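Local coordinates for protein Niban 2 (Homo sapiens, PDB 7CTP) that may help to suppress apoptosis and may promote melanoma cell invasion in vitro, and in this fragment joins a PH domain to a large helical region, at residues E220-W225 and T510-L515; P501-K506 and L541-K546; Y95-Y100 and Y169-M174. All coordinates share one frame; numbering follows the deposited sequence.

Overall arrangement
Contact 3 and contacts 1 and 2 illustrate how chemistry follows position in a two-part fold. Contact 3 is buried in the β-sheet core of the PH domain, about 42 Å from contact 1 and 44 Å from contact 2 between centres, on the opposite side of the chain's centre. Contacts 1 and 2 share helix 464-511 and touch: the ring of Tyr-222 packs against that helix, touching Pro-501, Leu-504 and Lys-505. Contact 2 is a buried, apolar meeting of two helices. Contact 1, at the surface, sets a lysine loosely beside a glutamate and a tyrosine. Contact 3 is apolar too, but built round an aromatic ring.

Contact 1. Residues E220-W225 and T510-L515; sequences ELYGTW and TCKSEL
Lys-512 reaches from the segment 510-515 to the loop containing Glu-220 and Tyr-222. Its CB points toward that loop, and CG continues anti to the backbone N (chi1 -174°), carrying the chain out from the backbone toward the loop. CG and CD are spacers, with no atom of the loop within van der Waals range. The bend comes at chi3, where a torsion of 23° brings CE almost into eclipse with CB, a strained shape that in an exposed lysine may partly reflect mobility. CE still falls short of the tyrosine hydroxyl; NZ alone arrives, 4.1 Å from Tyr-222 OH, too far for a hydrogen bond. On another flank NZ lies 4.2 Å from Glu-220 CG, so the ammonium group lies nearer the aliphatic part of Glu-220 than its carboxylate. Glu-220 OE2 stays 5.1 Å from Lys-512 NZ, near enough for a probable attraction between opposite charges but with no salt bridge formed. The loop begins at a Schellman motif that closes helix 204-218: Glu-220, with positive phi, is the C-prime residue, while Leu-221 N bonds to Arg-216 O and Glu-220 N to Gln-217 O. Next to the lysine, Cys-511 O takes bonds from both Glu-514 N and Leu-515 N, each at 2.8 Å. Within the same turn Glu-514 OE1 forms a salt bridge with Arg-517, while the side chains of Cys-511 and Leu-515 pack on Tyr-536 of helix 532-555.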
ATOM      1  N   GLU A 220      12.543  18.446   1.871  1.00 28.65           N
ATOM      2  CA  GLU A 220      12.584  18.745   0.444  1.00 33.51           C
ATOM      3  C   GLU A 220      12.399  17.493  -0.412  1.00 39.45           C
ATOM      4  O   GLU A 220      12.931  17.398  -1.519  1.00 35.21           O
ATOM      5  CB  GLU A 220      13.870  19.508   0.089  1.00 37.92           C
ATOM      6  CG  GLU A 220      13.854  20.928   0.695  1.00 37.46           C
ATOM      7  CD  GLU A 220      15.150  21.715   0.527  1.00 56.91           C
ATOM      8  OE1 GLU A 220      15.923  21.809   1.508  1.00 58.11           O
ATOM      9  OE2 GLU A 220      15.383  22.266  -0.572  1.00 66.09           O
ATOM     10  N   LEU A 221      11.605  16.535   0.076  1.00 29.18           N
ATOM     11  CA  LEU A 221      11.284  15.312  -0.658  1.00 27.07           C
ATOM     12  C   LEU A 221       9.810  15.349  -1.049  1.00 35.12           C
ATOM     13  O   LEU A 221       8.927  15.228  -0.190  1.00 31.14           O
ATOM     14  CB  LEU A 221      11.595  14.070   0.175  1.00 24.74           C
ATOM     15  CG  LEU A 221      13.034  13.908   0.655  1.00 30.31           C
ATOM     16  CD1 LEU A 221      13.154  12.657   1.502  1.00 34.96           C
ATOM     17  CD2 LEU A 221      13.986  13.854  -0.525  1.00 40.05           C
ATOM     18  N   TYR A 222       9.545  15.485  -2.345  1.00 27.34           N
ATOM     19  CA  TYR A 222       8.192  15.665  -2.850  1.00 28.25           C
ATOM     20  C   TYR A 222       7.835  14.514  -3.775  1.00 30.78           C
ATOM     21  O   TYR A 222       8.684  14.026  -4.526  1.00 39.37           O
ATOM     22  CB  TYR A 222       8.063  16.997  -3.608  1.00 31.26           C
ATOM     23  CG  TYR A 222       7.986  18.237  -2.743  1.00 28.92           C
ATOM     24  CD1 TYR A 222       6.761  18.738  -2.323  1.00 28.62           C
ATOM     25  CD2 TYR A 222       9.138  18.919  -2.363  1.00 38.80           C
ATOM     26  CE1 TYR A 222       6.685  19.879  -1.539  1.00 37.08           C
ATOM     27  CE2 TYR A 222       9.073  20.055  -1.582  1.00 39.99           C
ATOM     28  CZ  TYR A 222       7.846  20.532  -1.171  1.00 44.58           C
ATOM     29  OH  TYR A 222       7.778  21.668  -0.389  1.00 51.36           O
ATOM     30  N   GLY A 223       6.582  14.087  -3.728  1.00 25.29           N
ATOM     31  CA  GLY A 223       6.081  13.096  -4.654  1.00 28.32           C
ATOM     32  C   GLY A 223       5.887  11.738  -4.001  1.00 33.33           C
ATOM     33  O   GLY A 223       6.316  11.473  -2.874  1.00 28.68           O
ATOM     34  N   THR A 224       5.216  10.877  -4.762  1.00 31.55           N
ATOM     35  CA  THR A 224       4.893   9.526  -4.320  1.00 31.97           C
ATOM     36  C   THR A 224       6.137   8.782  -3.854  1.00 29.14           C
ATOM     37  O   THR A 224       7.168   8.774  -4.534  1.00 28.33           O
ATOM     38  CB  THR A 224       4.213   8.766  -5.458  1.00 36.13           C
ATOM     39  OG1 THR A 224       2.955   9.386  -5.747  1.00 41.15           O
ATOM     40  CG2 THR A 224       3.972   7.321  -5.078  1.00 35.91           C
ATOM     41  N   TRP A 225       6.033   8.161  -2.682  1.00 27.75           N
ATOM     42  CA  TRP A 225       7.150   7.474  -2.036  1.00 25.87           C
ATOM     43  C   TRP A 225       6.909   5.976  -2.105  1.00 22.35           C
ATOM     44  O   TRP A 225       5.912   5.482  -1.567  1.00 23.93           O
ATOM     45  CB  TRP A 225       7.289   7.931  -0.586  1.00 24.22           C
ATOM     46  CG  TRP A 225       8.442   7.351   0.162  1.00 26.36           C
ATOM     47  CD1 TRP A 225       9.673   7.040  -0.327  1.00 25.02           C
ATOM     48  CD2 TRP A 225       8.473   7.048   1.559  1.00 24.73           C
ATOM     49  NE1 TRP A 225      10.480   6.545   0.688  1.00 24.94           N
ATOM     50  CE2 TRP A 225       9.759   6.553   1.856  1.00 26.94           C
ATOM     51  CE3 TRP A 225       7.533   7.153   2.589  1.00 22.91           C
ATOM     52  CZ2 TRP A 225      10.126   6.151   3.138  1.00 19.72           C
ATOM     53  CZ3 TRP A 225       7.897   6.757   3.857  1.00 23.62           C
ATOM     54  CH2 TRP A 225       9.189   6.258   4.121  1.00 20.19           C
ATOM     55  N   THR A 510       8.194  30.541  -3.365  1.00 27.57           N
ATOM     56  CA  THR A 510       7.281  31.641  -3.087  1.00 30.27           C
ATOM     57  C   THR A 510       6.739  31.561  -1.666  1.00 32.80           C
ATOM     58  O   THR A 510       6.673  32.573  -0.957  1.00 33.85           O
ATOM     59  CB  THR A 510       6.134  31.639  -4.102  1.00 35.32           C
ATOM     60  OG1 THR A 510       6.662  31.835  -5.423  1.00 34.78           O
ATOM     61  CG2 THR A 510       5.142  32.748  -3.797  1.00 38.22           C
ATOM     62  N   CYS A 511       6.379  30.357  -1.219  1.00 30.97           N
ATOM     63  CA  CYS A 511       5.496  30.177  -0.067  1.00 32.14           C
ATOM     64  C   CYS A 511       6.190  29.814   1.237  1.00 40.13           C
ATOM     65  O   CYS A 511       5.741  30.258   2.299  1.00 36.86           O
ATOM     66  CB  CYS A 511       4.460  29.088  -0.357  1.00 30.00           C
ATOM     67  SG  CYS A 511       3.323  29.490  -1.646  1.00 39.67           S
ATOM     68  N   LYS A 512       7.232  28.976   1.200  1.00 43.70           N
ATOM     69  CA  LYS A 512       7.676  28.320   2.430  1.00 47.13           C
ATOM     70  C   LYS A 512       8.121  29.335   3.473  1.00 49.85           C
ATOM     71  O   LYS A 512       7.913  29.132   4.676  1.00 51.60           O
ATOM     72  CB  LYS A 512       8.796  27.316   2.145  1.00 46.87           C
ATOM     73  CG  LYS A 512       9.190  26.508   3.390  1.00 59.07           C
ATOM     74  CD  LYS A 512       9.933  25.208   3.074  1.00 61.72           C
ATOM     75  CE  LYS A 512      10.608  25.227   1.710  1.00 54.58           C
ATOM     76  NZ  LYS A 512      10.868  23.846   1.185  1.00 71.64           N
ATOM     77  N   SER A 513       8.713  30.445   3.031  1.00 41.57           N
ATOM     78  CA  SER A 513       9.132  31.475   3.975  1.00 41.17           C
ATOM     79  C   SER A 513       7.958  32.321   4.448  1.00 41.76           C
ATOM     80  O   SER A 513       8.019  32.912   5.532  1.00 45.75           O
ATOM     81  CB  SER A 513      10.191  32.370   3.336  1.00 48.91           C
ATOM     82  OG  SER A 513       9.649  33.052   2.217  1.00 62.15           O
ATOM     83  N   GLU A 514       6.886  32.384   3.663  1.00 40.83           N
ATOM     84  CA  GLU A 514       5.802  33.335   3.880  1.00 46.82           C
ATOM     85  C   GLU A 514       4.617  32.755   4.641  1.00 49.53           C
ATOM     86  O   GLU A 514       3.950  33.491   5.377  1.00 36.38           O
ATOM     87  CB  GLU A 514       5.307  33.869   2.534  1.00 41.83           C
ATOM     88  CG  GLU A 514       6.316  34.724   1.786  1.00 49.39           C
ATOM     89  CD  GLU A 514       6.815  35.891   2.613  1.00 56.10           C
ATOM     90  OE1 GLU A 514       5.977  36.608   3.201  1.00 55.89           O
ATOM     91  OE2 GLU A 514       8.048  36.088   2.673  1.00 64.53           O
ATOM     92  N   LEU A 515       4.347  31.460   4.472  1.00 35.45           N
ATOM     93  CA  LEU A 515       3.187  30.838   5.110  1.00 37.45           C
ATOM     94  C   LEU A 515       3.105  31.043   6.620  1.00 33.90           C
ATOM     95  O   LEU A 515       1.985  31.263   7.120  1.00 37.28           O
ATOM     96  CB  LEU A 515       3.171  29.338   4.785  1.00 42.14           C
ATOM     97  CG  LEU A 515       2.835  28.955   3.349  1.00 41.26           C
ATOM     98  CD1 LEU A 515       2.917  27.444   3.194  1.00 40.78           C
ATOM     99  CD2 LEU A 515       1.454  29.470   2.966  1.00 40.86           C
TER

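Contact 2. Residues P501-K506 and L541-K546; sequences PFLLKK and LQTVMK
Lys-505 N bonds to Pro-501 O at 3.0 Å in the helical turn that carries Leu-503 across to Val-544. The same four-residue spacing recurs between Lys-506 and Phe-502, although the helix is kinked at Pro-501, whose N makes no bond to the preceding turn. On the facing helix the backbone bonds span three residues instead: Val-544 N reaches Leu-541 O at 3.2 Å, and the next, from Met-545 N to Gln-542 O, is weak. Between the two helices the contact rests mainly on one leucine branch. In Leu-503 a chi1 of -72° sets CG beside the backbone N, and an anti chi2 of 167° carries CD1 on to Val-544. There CD1 meets Val-544 CG1 at 3.5 Å, closer than methyl groups usually pack, so the two carbons are pressed together. The side chains run past one another in opposing directions, and Val-544 CG2 is turned aside from the leucine. Both helices belong to the mainly helical part of the chain; 464-511 and 532-555 are consecutive in the chain, and helix 260-337 packs against both. From it Val-334 touches Thr-543 and Val-544, while Cys-333 lies against Leu-503. Thr-543 flanks the valine: its OG1 is 4.2 Å from Leu-503 CD1, a contact without polar character. That hydroxyl bonds instead to Val-540 O, within its own helix, which satisfies it beside an apolar surface. Val-540 in turn touches both Leu-503 and Leu-504, and Leu-496, from an earlier turn of helix 464-511, packs on Val-544.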
ATOM      1  N   PRO A 501       2.070  17.338  -5.536  1.00 23.36           N
ATOM      2  CA  PRO A 501       3.473  17.471  -5.089  1.00 25.94           C
ATOM      3  C   PRO A 501       4.319  18.261  -6.061  1.00 25.55           C
ATOM      4  O   PRO A 501       5.229  18.996  -5.651  1.00 24.37           O
ATOM      5  CB  PRO A 501       3.953  16.018  -4.979  1.00 25.60           C
ATOM      6  CG  PRO A 501       2.712  15.232  -4.770  1.00 27.27           C
ATOM      7  CD  PRO A 501       1.679  15.919  -5.625  1.00 28.24           C
ATOM      8  N   PHE A 502       4.031  18.119  -7.355  1.00 23.27           N
ATOM      9  CA  PHE A 502       4.715  18.916  -8.365  1.00 27.58           C
ATOM     10  C   PHE A 502       4.476  20.408  -8.144  1.00 22.67           C
ATOM     11  O   PHE A 502       5.422  21.205  -8.129  1.00 25.47           O
ATOM     12  CB  PHE A 502       4.239  18.488  -9.751  1.00 25.47           C
ATOM     13  CG  PHE A 502       4.772  19.343 -10.866  1.00 27.11           C
ATOM     14  CD1 PHE A 502       6.027  19.104 -11.390  1.00 28.05           C
ATOM     15  CD2 PHE A 502       4.013  20.387 -11.382  1.00 26.79           C
ATOM     16  CE1 PHE A 502       6.528  19.897 -12.422  1.00 39.55           C
ATOM     17  CE2 PHE A 502       4.503  21.182 -12.409  1.00 31.11           C
ATOM     18  CZ  PHE A 502       5.767  20.933 -12.927  1.00 32.38           C
ATOM     19  N   LEU A 503       3.213  20.797  -7.975  1.00 22.24           N
ATOM     20  CA  LEU A 503       2.875  22.206  -7.776  1.00 26.05           C
ATOM     21  C   LEU A 503       3.481  22.744  -6.490  1.00 26.04           C
ATOM     22  O   LEU A 503       4.004  23.864  -6.455  1.00 25.16           O
ATOM     23  CB  LEU A 503       1.360  22.375  -7.748  1.00 29.41           C
ATOM     24  CG  LEU A 503       0.624  22.208  -9.069  1.00 35.01           C
ATOM     25  CD1 LEU A 503      -0.855  22.098  -8.766  1.00 28.25           C
ATOM     26  CD2 LEU A 503       0.916  23.381  -9.995  1.00 29.09           C
ATOM     27  N   LEU A 504       3.384  21.968  -5.407  1.00 23.12           N
ATOM     28  CA  LEU A 504       3.913  22.440  -4.135  1.00 22.35           C
ATOM     29  C   LEU A 504       5.412  22.686  -4.226  1.00 19.12           C
ATOM     30  O   LEU A 504       5.918  23.674  -3.686  1.00 21.41           O
ATOM     31  CB  LEU A 504       3.589  21.431  -3.034  1.00 21.40           C
ATOM     32  CG  LEU A 504       2.098  21.332  -2.690  1.00 22.47           C
ATOM     33  CD1 LEU A 504       1.897  20.269  -1.616  1.00 24.82           C
ATOM     34  CD2 LEU A 504       1.538  22.683  -2.232  1.00 25.61           C
ATOM     35  N   LYS A 505       6.130  21.816  -4.933  1.00 23.39           N
ATOM     36  CA  LYS A 505       7.566  22.010  -5.100  1.00 21.76           C
ATOM     37  C   LYS A 505       7.861  23.265  -5.914  1.00 23.08           C
ATOM     38  O   LYS A 505       8.722  24.069  -5.538  1.00 23.62           O
ATOM     39  CB  LYS A 505       8.197  20.785  -5.751  1.00 25.44           C
ATOM     40  CG  LYS A 505       9.712  20.915  -5.846  1.00 31.32           C
ATOM     41  CD  LYS A 505      10.312  19.828  -6.707  1.00 36.01           C
ATOM     42  CE  LYS A 505      10.923  18.737  -5.840  1.00 55.08           C
ATOM     43  NZ  LYS A 505      11.031  17.444  -6.572  1.00 60.03           N
ATOM     44  N   LYS A 506       7.139  23.463  -7.021  1.00 25.24           N
ATOM     45  CA  LYS A 506       7.342  24.664  -7.832  1.00 23.29           C
ATOM     46  C   LYS A 506       7.011  25.926  -7.043  1.00 27.64           C
ATOM     47  O   LYS A 506       7.691  26.955  -7.179  1.00 26.05           O
ATOM     48  CB  LYS A 506       6.491  24.592  -9.100  1.00 26.48           C
ATOM     49  CG  LYS A 506       6.899  23.499 -10.078  1.00 29.08           C
ATOM     50  CD  LYS A 506       8.289  23.739 -10.653  1.00 35.22           C
ATOM     51  CE  LYS A 506       8.691  22.590 -11.591  1.00 36.41           C
ATOM     52  NZ  LYS A 506      10.162  22.585 -11.856  1.00 41.06           N
ATOM     53  N   LEU A 541      -4.834  22.359  -4.098  1.00 28.19           N
ATOM     54  CA  LEU A 541      -5.633  21.262  -4.639  1.00 31.19           C
ATOM     55  C   LEU A 541      -6.785  21.787  -5.480  1.00 28.41           C
ATOM     56  O   LEU A 541      -7.119  21.207  -6.520  1.00 34.60           O
ATOM     57  CB  LEU A 541      -6.163  20.375  -3.506  1.00 27.62           C
ATOM     58  CG  LEU A 541      -7.049  19.171  -3.862  1.00 35.26           C
ATOM     59  CD1 LEU A 541      -6.775  18.019  -2.912  1.00 37.15           C
ATOM     60  CD2 LEU A 541      -8.536  19.522  -3.829  1.00 41.08           C
ATOM     61  N   GLN A 542      -7.411  22.882  -5.043  1.00 28.68           N
ATOM     62  CA  GLN A 542      -8.590  23.373  -5.748  1.00 35.97           C
ATOM     63  C   GLN A 542      -8.231  23.936  -7.119  1.00 37.99           C
ATOM     64  O   GLN A 542      -9.091  23.984  -8.005  1.00 41.21           O
ATOM     65  CB  GLN A 542      -9.316  24.418  -4.906  1.00 38.61           C
ATOM     66  CG  GLN A 542     -10.156  23.815  -3.780  1.00 38.38           C
ATOM     67  CD  GLN A 542     -11.160  22.792  -4.276  1.00 53.48           C
ATOM     68  OE1 GLN A 542     -11.839  23.007  -5.282  1.00 48.65           O
ATOM     69  NE2 GLN A 542     -11.266  21.673  -3.567  1.00 56.15           N
ATOM     70  N   THR A 543      -6.971  24.326  -7.329  1.00 36.82           N
ATOM     71  CA  THR A 543      -6.576  24.868  -8.628  1.00 30.13           C
ATOM     72  C   THR A 543      -6.469  23.790  -9.703  1.00 38.42           C
ATOM     73  O   THR A 543      -6.592  24.097 -10.894  1.00 38.09           O
ATOM     74  CB  THR A 543      -5.247  25.615  -8.517  1.00 35.54           C
ATOM     75  OG1 THR A 543      -4.185  24.675  -8.296  1.00 35.71           O
ATOM     76  CG2 THR A 543      -5.286  26.610  -7.390  1.00 35.60           C
ATOM     77  N   VAL A 544      -6.230  22.531  -9.328  1.00 31.72           N
ATOM     78  CA  VAL A 544      -6.232  21.458 -10.323  1.00 37.16           C
ATOM     79  C   VAL A 544      -7.555  20.718 -10.394  1.00 40.34           C
ATOM     80  O   VAL A 544      -7.750  19.917 -11.324  1.00 36.89           O
ATOM     81  CB  VAL A 544      -5.113  20.428 -10.072  1.00 43.89           C
ATOM     82  CG1 VAL A 544      -3.772  21.024 -10.343  1.00 43.56           C
ATOM     83  CG2 VAL A 544      -5.199  19.866  -8.660  1.00 40.39           C
ATOM     84  N   MET A 545      -8.473  20.965  -9.458  1.00 35.37           N
ATOM     85  CA  MET A 545      -9.663  20.130  -9.339  1.00 39.88           C
ATOM     86  C   MET A 545     -10.524  20.188 -10.594  1.00 43.18           C
ATOM     87  O   MET A 545     -11.036  19.158 -11.049  1.00 45.16           O
ATOM     88  CB  MET A 545     -10.465  20.551  -8.112  1.00 40.64           C
ATOM     89  CG  MET A 545     -11.211  19.407  -7.458  1.00 54.17           C
ATOM     90  SD  MET A 545     -10.154  17.985  -7.152  1.00 61.19           S
ATOM     91  CE  MET A 545     -11.373  16.687  -7.173  1.00 54.01           C
ATOM     92  N   LYS A 546     -10.696  21.381 -11.171  1.00 47.14           N
ATOM     93  CA  LYS A 546     -11.515  21.508 -12.376  1.00 58.04           C
ATOM     94  C   LYS A 546     -10.930  20.690 -13.520  1.00 42.83           C
ATOM     95  O   LYS A 546     -11.623  19.861 -14.122  1.00 48.89           O
ATOM     96  CB  LYS A 546     -11.655  22.976 -12.782  1.00 54.41           C
ATOM     97  CG  LYS A 546     -12.416  23.190 -14.097  1.00 67.54           C
ATOM     98  CD  LYS A 546     -12.702  24.667 -14.326  1.00 72.41           C
ATOM     99  CE  LYS A 546     -13.028  24.965 -15.785  1.00 77.35           C
ATOM    100  NZ  LYS A 546     -11.935  25.701 -16.488  1.00 74.09           N
TER

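Contact 3. Residues Y95-Y100 and Y169-M174; sequences YGLVLY and YYFCMM
On facing extended strands the CA atoms of Leu-99 and Phe-171 stand 11.2 Å apart, too far for backbone bonding, so the space between is spanned by side chains alone. Phe-171 has CG anti to its carbonyl carbon (chi1 -55°), which directs the ring at the two leucines. Leu-99 CD1 comes to the ring edge, close to its plane, 3.9 Å from Phe-171 CE1. Leu-97 CD2 approaches 3.9 Å from Phe-171 CZ and 4.1 Å from Phe-171 CE2, so both methyls meet the outer end of the ring, one near its plane and one obliquely off it. Replacing Phe-171 by an alanine would probably leave the methyls of Leu-97 and Leu-99 without the ring they pack on, and a gap in the interior. Leu-161 of strand 157-162 touches both Leu-97 and Phe-171, and Gln-76 of strand 70-77 borders Leu-99 and Phe-171. In sheet order two strands, 84-91 and 70-77, separate strand 97-100 from 169-173, yet the curvature of the sheet brings their inner faces together. A bent seven-stranded antiparallel sheet packed round an apolar interior, with a C-terminal helix such as 176-194, is the PH domain fold.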
ATOM      1  N   TYR A  95      -0.974 -14.278   5.328  1.00 29.42           N
ATOM      2  CA  TYR A  95       0.010 -14.012   4.273  1.00 26.24           C
ATOM      3  C   TYR A  95       1.413 -13.758   4.816  1.00 25.74           C
ATOM      4  O   TYR A  95       2.248 -13.144   4.140  1.00 26.06           O
ATOM      5  CB  TYR A  95      -0.435 -12.853   3.375  1.00 24.22           C
ATOM      6  CG  TYR A  95      -1.457 -13.271   2.345  1.00 28.79           C
ATOM      7  CD1 TYR A  95      -1.081 -14.011   1.228  1.00 26.47           C
ATOM      8  CD2 TYR A  95      -2.800 -12.933   2.491  1.00 25.71           C
ATOM      9  CE1 TYR A  95      -2.015 -14.398   0.274  1.00 26.16           C
ATOM     10  CE2 TYR A  95      -3.737 -13.315   1.546  1.00 24.88           C
ATOM     11  CZ  TYR A  95      -3.340 -14.047   0.444  1.00 27.35           C
ATOM     12  OH  TYR A  95      -4.277 -14.426  -0.498  1.00 31.34           O
ATOM     13  N   GLY A  96       1.702 -14.225   6.026  1.00 23.99           N
ATOM     14  CA  GLY A  96       3.084 -14.385   6.417  1.00 26.95           C
ATOM     15  C   GLY A  96       3.730 -15.514   5.640  1.00 27.65           C
ATOM     16  O   GLY A  96       3.060 -16.345   5.028  1.00 29.84           O
ATOM     17  N   LEU A  97       5.055 -15.525   5.612  1.00 25.44           N
ATOM     18  CA  LEU A  97       5.797 -16.629   5.016  1.00 22.80           C
ATOM     19  C   LEU A  97       6.507 -17.349   6.155  1.00 28.24           C
ATOM     20  O   LEU A  97       7.397 -16.780   6.794  1.00 30.02           O
ATOM     21  CB  LEU A  97       6.774 -16.127   3.953  1.00 30.10           C
ATOM     22  CG  LEU A  97       7.705 -17.168   3.338  1.00 29.71           C
ATOM     23  CD1 LEU A  97       6.902 -18.293   2.680  1.00 28.91           C
ATOM     24  CD2 LEU A  97       8.643 -16.516   2.344  1.00 28.28           C
ATOM     25  N   VAL A  98       6.107 -18.594   6.418  1.00 29.80           N
ATOM     26  CA  VAL A  98       6.550 -19.344   7.589  1.00 31.30           C
ATOM     27  C   VAL A  98       7.374 -20.538   7.132  1.00 25.99           C
ATOM     28  O   VAL A  98       6.896 -21.364   6.346  1.00 34.68           O
ATOM     29  CB  VAL A  98       5.357 -19.793   8.443  1.00 31.54           C
ATOM     30  CG1 VAL A  98       5.845 -20.402   9.721  1.00 38.77           C
ATOM     31  CG2 VAL A  98       4.451 -18.610   8.727  1.00 30.69           C
ATOM     32  N   LEU A  99       8.603 -20.639   7.635  1.00 29.33           N
ATOM     33  CA  LEU A  99       9.545 -21.676   7.226  1.00 27.82           C
ATOM     34  C   LEU A  99       9.821 -22.620   8.395  1.00 40.49           C
ATOM     35  O   LEU A  99      10.252 -22.178   9.467  1.00 40.03           O
ATOM     36  CB  LEU A  99      10.845 -21.049   6.728  1.00 33.82           C
ATOM     37  CG  LEU A  99      10.701 -19.937   5.680  1.00 30.64           C
ATOM     38  CD1 LEU A  99      12.055 -19.331   5.337  1.00 35.70           C
ATOM     39  CD2 LEU A  99      10.032 -20.474   4.432  1.00 30.64           C
ATOM     40  N   TYR A 100       9.579 -23.914   8.181  1.00 40.92           N
ATOM     41  CA  TYR A 100       9.903 -24.975   9.127  1.00 46.85           C
ATOM     42  C   TYR A 100      11.050 -25.814   8.580  1.00 48.03           C
ATOM     43  O   TYR A 100      11.309 -25.821   7.377  1.00 35.11           O
ATOM     44  CB  TYR A 100       8.694 -25.879   9.384  1.00 43.31           C
ATOM     45  CG  TYR A 100       7.509 -25.182  10.004  1.00 47.61           C
ATOM     46  CD1 TYR A 100       6.585 -24.510   9.216  1.00 41.83           C
ATOM     47  CD2 TYR A 100       7.308 -25.205  11.379  1.00 45.57           C
ATOM     48  CE1 TYR A 100       5.493 -23.875   9.778  1.00 37.85           C
ATOM     49  CE2 TYR A 100       6.220 -24.571  11.953  1.00 44.55           C
ATOM     50  CZ  TYR A 100       5.316 -23.910  11.145  1.00 46.70           C
ATOM     51  OH  TYR A 100       4.229 -23.272  11.698  1.00 37.95           O
ATOM     52  N   TYR A 169      16.281 -12.859   1.284  1.00 23.72           N
ATOM     53  CA  TYR A 169      16.045 -14.295   1.373  1.00 22.85           C
ATOM     54  C   TYR A 169      16.279 -14.930   0.015  1.00 22.97           C
ATOM     55  O   TYR A 169      15.911 -14.360  -1.016  1.00 22.11           O
ATOM     56  CB  TYR A 169      14.626 -14.588   1.840  1.00 22.64           C
ATOM     57  CG  TYR A 169      14.320 -14.042   3.205  1.00 25.13           C
ATOM     58  CD1 TYR A 169      14.658 -14.756   4.344  1.00 29.34           C
ATOM     59  CD2 TYR A 169      13.706 -12.808   3.360  1.00 26.58           C
ATOM     60  CE1 TYR A 169      14.382 -14.258   5.609  1.00 27.80           C
ATOM     61  CE2 TYR A 169      13.422 -12.306   4.615  1.00 26.89           C
ATOM     62  CZ  TYR A 169      13.760 -13.038   5.733  1.00 28.83           C
ATOM     63  OH  TYR A 169      13.487 -12.543   6.988  1.00 34.30           O
ATOM     64  N   TYR A 170      16.890 -16.114   0.016  1.00 22.38           N
ATOM     65  CA  TYR A 170      17.256 -16.802  -1.214  1.00 23.69           C
ATOM     66  C   TYR A 170      16.644 -18.193  -1.200  1.00 26.97           C
ATOM     67  O   TYR A 170      16.959 -19.004  -0.320  1.00 25.66           O
ATOM     68  CB  TYR A 170      18.775 -16.885  -1.357  1.00 23.45           C
ATOM     69  CG  TYR A 170      19.475 -15.592  -1.006  1.00 30.24           C
ATOM     70  CD1 TYR A 170      19.389 -14.487  -1.842  1.00 29.60           C
ATOM     71  CD2 TYR A 170      20.207 -15.471   0.169  1.00 36.29           C
ATOM     72  CE1 TYR A 170      20.031 -13.296  -1.525  1.00 24.68           C
ATOM     73  CE2 TYR A 170      20.849 -14.284   0.493  1.00 37.73           C
ATOM     74  CZ  TYR A 170      20.756 -13.203  -0.359  1.00 31.65           C
ATOM     75  OH  TYR A 170      21.395 -12.019  -0.039  1.00 35.38           O
ATOM     76  N   PHE A 171      15.759 -18.452  -2.154  1.00 24.84           N
ATOM     77  CA  PHE A 171      15.088 -19.734  -2.316  1.00 20.61           C
ATOM     78  C   PHE A 171      15.390 -20.290  -3.701  1.00 23.65           C
ATOM     79  O   PHE A 171      15.742 -19.552  -4.621  1.00 25.11           O
ATOM     80  CB  PHE A 171      13.568 -19.601  -2.169  1.00 22.88           C
ATOM     81  CG  PHE A 171      13.125 -18.953  -0.888  1.00 22.92           C
ATOM     82  CD1 PHE A 171      13.218 -19.633   0.312  1.00 29.66           C
ATOM     83  CD2 PHE A 171      12.592 -17.674  -0.893  1.00 22.77           C
ATOM     84  CE1 PHE A 171      12.790 -19.037   1.497  1.00 32.10           C
ATOM     85  CE2 PHE A 171      12.172 -17.076   0.278  1.00 30.22           C
ATOM     86  CZ  PHE A 171      12.270 -17.758   1.476  1.00 28.79           C
ATOM     87  N   CYS A 172      15.233 -21.601  -3.863  1.00 28.12           N
ATOM     88  CA  CYS A 172      15.115 -22.125  -5.217  1.00 25.28           C
ATOM     89  C   CYS A 172      14.160 -23.314  -5.203  1.00 29.29           C
ATOM     90  O   CYS A 172      13.868 -23.906  -4.156  1.00 26.95           O
ATOM     91  CB  CYS A 172      16.488 -22.466  -5.844  1.00 32.53           C
ATOM     92  SG  CYS A 172      17.378 -23.809  -5.132  1.00 34.64           S
ATOM     93  N   MET A 173      13.621 -23.598  -6.381  1.00 27.50           N
ATOM     94  CA  MET A 173      12.642 -24.650  -6.587  1.00 33.09           C
ATOM     95  C   MET A 173      13.167 -25.629  -7.626  1.00 33.11           C
ATOM     96  O   MET A 173      14.086 -25.331  -8.396  1.00 33.13           O
ATOM     97  CB  MET A 173      11.293 -24.084  -7.047  1.00 28.56           C
ATOM     98  CG  MET A 173      10.591 -23.219  -6.014  1.00 35.67           C
ATOM     99  SD  MET A 173      11.250 -21.536  -6.035  1.00 36.61           S
ATOM    100  CE  MET A 173      10.555 -20.871  -4.532  1.00 41.79           C
ATOM    101  N   MET A 174      12.545 -26.800  -7.648  1.00 41.16           N
ATOM    102  CA  MET A 174      13.037 -27.878  -8.488  1.00 47.96           C
ATOM    103  C   MET A 174      12.572 -27.740  -9.931  1.00 39.05           C
ATOM    104  O   MET A 174      13.272 -28.177 -10.852  1.00 42.08           O
ATOM    105  CB  MET A 174      12.581 -29.207  -7.903  1.00 50.90           C
ATOM    106  CG  MET A 174      13.337 -30.359  -8.422  1.00 53.38           C
ATOM    107  SD  MET A 174      13.634 -31.555  -7.126  1.00 51.47           S
ATOM    108  CE  MET A 174      12.220 -31.377  -6.093  1.00 58.32           C
TER